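Local structure of superantigen-like protein SSL10 (Staphylococcus aureus subsp. aureus, 6LWT) at residues Leu150-Val160 with Phe169-Lys177. The protein probably inhibits classical complement activation by binding the Fc region of human IgG, and probably also plasma clotting by interacting with prothrombin. Numbering follows the deposited sequence.
Sequences LYKTISKDGRV and FYNLDLRSK
V160 and L172 form an antiparallel hydrogen-bonded pair. V160 N donates to L172 O at 2.9 Å, and L172 N returns a nearly straight bond to V160 O at 2.7 Å. R159 and D173 are the next, non-hydrogen-bonded pair. Past it, L174 N donates to G158 O, which it meets from above the carbonyl plane. R159 NH1 reaches the same oxygen from the opposite face, so two donors hold it.

D157, R159, D173 and R175 form a salt-bridge network beside the R159-D173 pair. R175 grips D173 side-on: NE donates to OD1 and NH2 to OD2. This two-point grip limits rotation of the R175 guanidinium. The R159 guanidinium lies flat on it, centres 3.9 Å apart and planes at 17°. R159 bends at chi2 (-69°), which turns its guanidinium back toward G158 O and D157 and onto R175. Its NH1 makes a salt bridge to D157 OD1 at 2.9 Å. D173 OD1 lies over a face of the same group, a contact of charges alone. The two carboxylates probably offset the like charges of the stacked arginines.

L174 carries apolar contacts to V160 and L150. Its CD2 meets V160 CG2 at 3.8 Å, and L174 CD1 meets L150 CD1 at 4.1 Å.

The L174 carbonyl is also held. Y151 OH donates to L174 O at 2.7 Å, in the carbonyl plane and on a lone pair. R141 of helix 133-148 also bonds Y151 OH.

D173 OD1 also accepts from R175 N, an Asx turn within the type I turn D173-S176. The arrangement is the open end of the antiparallel hairpin 159-164/169-173, with the loop that enters it and the turn that leaves it, at the edge of the beta-grasp sheet beside helix 133-148.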
loop_
_atom_site.group_PDB
_atom_site.type_symbol
_atom_site.label_atom_id
_atom_site.label_comp_id
_atom_site.label_asym_id
_atom_site.label_seq_id
_atom_site.Cartn_x
_atom_site.Cartn_y
_atom_site.Cartn_z
ATOM N N LEU A 150 11.912 2.672 11.216
ATOM C CA LEU A 150 11.754 3.668 10.159
ATOM C C LEU A 150 10.825 4.781 10.643
ATOM O O LEU A 150 9.771 4.487 11.190
ATOM C CB LEU A 150 11.157 3.054 8.897
ATOM C CG LEU A 150 10.859 3.992 7.729
ATOM C CD1 LEU A 150 12.122 4.514 7.079
ATOM C CD2 LEU A 150 10.012 3.235 6.706
ATOM N N TYR A 151 11.240 6.029 10.423
ATOM C CA TYR A 151 10.513 7.255 10.843
ATOM C C TYR A 151 10.401 7.464 12.368
ATOM O O TYR A 151 9.832 8.462 12.807
ATOM C CB TYR A 151 9.091 7.317 10.268
ATOM C CG TYR A 151 8.921 7.048 8.789
ATOM C CD1 TYR A 151 9.797 7.581 7.859
ATOM C CD2 TYR A 151 7.831 6.309 8.320
ATOM C CE1 TYR A 151 9.615 7.367 6.499
ATOM C CE2 TYR A 151 7.633 6.094 6.955
ATOM C CZ TYR A 151 8.532 6.632 6.053
ATOM O OH TYR A 151 8.376 6.448 4.702
ATOM N N LYS A 152 10.897 6.527 13.164
ATOM C CA LYS A 152 10.745 6.561 14.614
ATOM C C LYS A 152 12.111 6.824 15.218
ATOM O O LYS A 152 12.299 7.805 15.912
ATOM C CB LYS A 152 10.156 5.240 15.125
ATOM C CG LYS A 152 9.544 5.323 16.513
ATOM C CD LYS A 152 9.356 3.943 17.131
ATOM C CE LYS A 152 8.699 4.032 18.498
ATOM N NZ LYS A 152 7.225 4.212 18.386
ATOM N N THR A 153 13.065 5.943 14.945
ATOM C CA THR A 153 14.407 6.054 15.489
ATOM C C THR A 153 15.485 6.203 14.411
ATOM O O THR A 153 16.633 6.477 14.732
ATOM C CB THR A 153 14.697 4.828 16.381
ATOM O OG1 THR A 153 14.552 3.627 15.614
ATOM C CG2 THR A 153 13.705 4.790 17.592
ATOM N N ILE A 154 15.129 6.017 13.135
ATOM C CA ILE A 154 16.043 6.241 12.032
ATOM C C ILE A 154 15.376 7.183 11.041
ATOM O O ILE A 154 14.167 7.416 11.106
ATOM C CB ILE A 154 16.472 4.915 11.359
ATOM C CG1 ILE A 154 15.301 4.206 10.669
ATOM C CG2 ILE A 154 17.074 3.967 12.404
ATOM C CD1 ILE A 154 15.732 3.063 9.782
ATOM N N SER A 155 16.159 7.693 10.114
ATOM C CA SER A 155 15.679 8.711 9.191
ATOM C C SER A 155 14.694 8.174 8.143
ATOM O O SER A 155 14.566 6.968 7.938
ATOM C CB SER A 155 16.846 9.367 8.479
ATOM O OG SER A 155 17.283 8.564 7.403
ATOM N N LYS A 156 14.041 9.111 7.460
ATOM C CA LYS A 156 13.181 8.788 6.328
ATOM C C LYS A 156 13.948 8.577 5.020
ATOM O O LYS A 156 13.322 8.269 4.014
ATOM C CB LYS A 156 12.096 9.863 6.151
ATOM C CG LYS A 156 12.583 11.234 5.699
ATOM C CD LYS A 156 11.458 12.258 5.807
ATOM C CE LYS A 156 11.976 13.685 5.737
ATOM N NZ LYS A 156 12.354 14.035 4.346
ATOM N N ASP A 157 15.279 8.740 5.007
ATOM C CA ASP A 157 16.045 8.623 3.766
ATOM C C ASP A 157 16.308 7.139 3.434
ATOM O O ASP A 157 17.283 6.537 3.884
ATOM C CB ASP A 157 17.366 9.414 3.825
ATOM C CG ASP A 157 17.892 9.787 2.443
ATOM O OD1 ASP A 157 17.468 9.174 1.427
ATOM O OD2 ASP A 157 18.734 10.712 2.365
ATOM N N GLY A 158 15.414 6.570 2.643
ATOM C CA GLY A 158 15.572 5.198 2.181
ATOM C C GLY A 158 14.743 4.949 0.944
ATOM O O GLY A 158 13.924 5.798 0.535
ATOM N N ARG A 159 14.955 3.782 0.343
ATOM C CA ARG A 159 14.227 3.391 -0.848
ATOM C C ARG A 159 13.789 1.951 -0.724
ATOM O O ARG A 159 14.406 1.162 -0.005
ATOM C CB ARG A 159 15.094 3.523 -2.097
ATOM C CG ARG A 159 15.775 4.873 -2.290
ATOM C CD ARG A 159 14.835 6.032 -2.619
ATOM N NE ARG A 159 15.661 7.224 -2.836
ATOM C CZ ARG A 159 16.121 8.041 -1.883
ATOM N NH1 ARG A 159 15.818 7.868 -0.593
ATOM N NH2 ARG A 159 16.900 9.063 -2.231
ATOM N N VAL A 160 12.710 1.619 -1.422
ATOM C CA VAL A 160 12.264 0.235 -1.501
ATOM C C VAL A 160 12.026 -0.115 -2.958
ATOM O O VAL A 160 11.190 0.518 -3.567
ATOM C CB VAL A 160 10.942 0.017 -0.745
ATOM C CG1 VAL A 160 10.495 -1.433 -0.915
ATOM C CG2 VAL A 160 11.077 0.394 0.725
ATOM N N PHE A 169 9.515 -3.167 -12.287
ATOM C CA PHE A 169 9.786 -2.817 -10.921
ATOM C C PHE A 169 9.095 -1.534 -10.528
ATOM O O PHE A 169 8.663 -0.731 -11.384
ATOM C CB PHE A 169 11.295 -2.745 -10.615
ATOM C CG PHE A 169 12.017 -1.603 -11.284
ATOM C CD1 PHE A 169 12.123 -0.364 -10.650
ATOM C CD2 PHE A 169 12.611 -1.768 -12.530
ATOM C CE1 PHE A 169 12.805 0.687 -11.250
ATOM C CE2 PHE A 169 13.315 -0.727 -13.127
ATOM C CZ PHE A 169 13.380 0.517 -12.503
ATOM N N TYR A 170 9.009 -1.364 -9.216
ATOM C CA TYR A 170 8.520 -0.129 -8.613
ATOM C C TYR A 170 9.576 0.299 -7.603
ATOM O O TYR A 170 9.875 -0.456 -6.675
ATOM C CB TYR A 170 7.186 -0.358 -7.885
ATOM C CG TYR A 170 6.096 -0.955 -8.753
ATOM C CD1 TYR A 170 5.966 -2.338 -8.863
ATOM C CD2 TYR A 170 5.246 -0.153 -9.519
ATOM C CE1 TYR A 170 4.990 -2.907 -9.694
ATOM C CE2 TYR A 170 4.270 -0.715 -10.339
ATOM C CZ TYR A 170 4.148 -2.095 -10.421
ATOM O OH TYR A 170 3.199 -2.703 -11.218
ATOM N N ASN A 171 10.118 1.511 -7.752
ATOM C CA ASN A 171 11.046 2.030 -6.767
ATOM C C ASN A 171 10.320 3.084 -5.929
ATOM O O ASN A 171 9.913 4.123 -6.459
ATOM C CB ASN A 171 12.288 2.586 -7.449
ATOM C CG ASN A 171 13.330 3.031 -6.453
ATOM O OD1 ASN A 171 13.888 2.210 -5.732
ATOM N ND2 ASN A 171 13.551 4.348 -6.361
ATOM N N LEU A 172 10.139 2.788 -4.648
ATOM C CA LEU A 172 9.431 3.664 -3.707
ATOM C C LEU A 172 10.392 4.511 -2.899
ATOM O O LEU A 172 11.410 4.013 -2.398
ATOM C CB LEU A 172 8.600 2.837 -2.742
ATOM C CG LEU A 172 7.632 1.857 -3.381
ATOM C CD1 LEU A 172 7.054 0.924 -2.337
ATOM C CD2 LEU A 172 6.526 2.612 -4.076
ATOM N N ASP A 173 10.072 5.799 -2.787
ATOM C CA ASP A 173 10.881 6.731 -2.020
ATOM C C ASP A 173 10.297 6.860 -0.607
ATOM O O ASP A 173 9.202 7.383 -0.421
ATOM C CB ASP A 173 10.885 8.084 -2.727
ATOM C CG ASP A 173 11.868 9.081 -2.114
ATOM O OD1 ASP A 173 12.496 8.811 -1.048
ATOM O OD2 ASP A 173 11.998 10.159 -2.737
ATOM N N LEU A 174 11.043 6.406 0.394
ATOM C CA LEU A 174 10.591 6.484 1.782
ATOM C C LEU A 174 10.586 7.921 2.338
ATOM O O LEU A 174 9.981 8.155 3.372
ATOM C CB LEU A 174 11.393 5.556 2.701
ATOM C CG LEU A 174 11.323 4.068 2.301
ATOM C CD1 LEU A 174 12.300 3.292 3.158
ATOM C CD2 LEU A 174 9.906 3.546 2.446
ATOM N N ARG A 175 11.186 8.871 1.630
ATOM C CA ARG A 175 11.151 10.272 2.057
ATOM C C ARG A 175 9.799 10.964 1.834
ATOM O O ARG A 175 9.592 12.056 2.346
ATOM C CB ARG A 175 12.234 11.077 1.370
ATOM C CG ARG A 175 13.651 10.542 1.555
ATOM C CD ARG A 175 14.640 11.301 0.677
ATOM N NE ARG A 175 14.308 11.136 -0.745
ATOM C CZ ARG A 175 14.912 11.774 -1.744
ATOM N NH1 ARG A 175 15.917 12.613 -1.511
ATOM N NH2 ARG A 175 14.512 11.562 -2.991
ATOM N N SER A 176 8.890 10.353 1.084
ATOM C CA SER A 176 7.542 10.890 0.975
ATOM C C SER A 176 6.470 9.823 0.943
ATOM O O SER A 176 6.741 8.613 0.789
ATOM C CB SER A 176 7.438 11.784 -0.258
ATOM O OG SER A 176 7.897 11.104 -1.392
ATOM N N LYS A 177 5.235 10.289 1.070
ATOM C CA LYS A 177 4.077 9.399 0.990
ATOM C C LYS A 177 3.952 8.882 -0.433
ATOM O O LYS A 177 4.273 9.593 -1.381
ATOM C CB LYS A 177 2.792 10.123 1.408
ATOM C CG LYS A 177 1.699 9.171 1.863
ATOM C CD LYS A 177 0.263 9.692 1.696
ATOM C CE LYS A 177 -0.163 10.651 2.782
ATOM N NZ LYS A 177 -1.609 11.015 2.645
#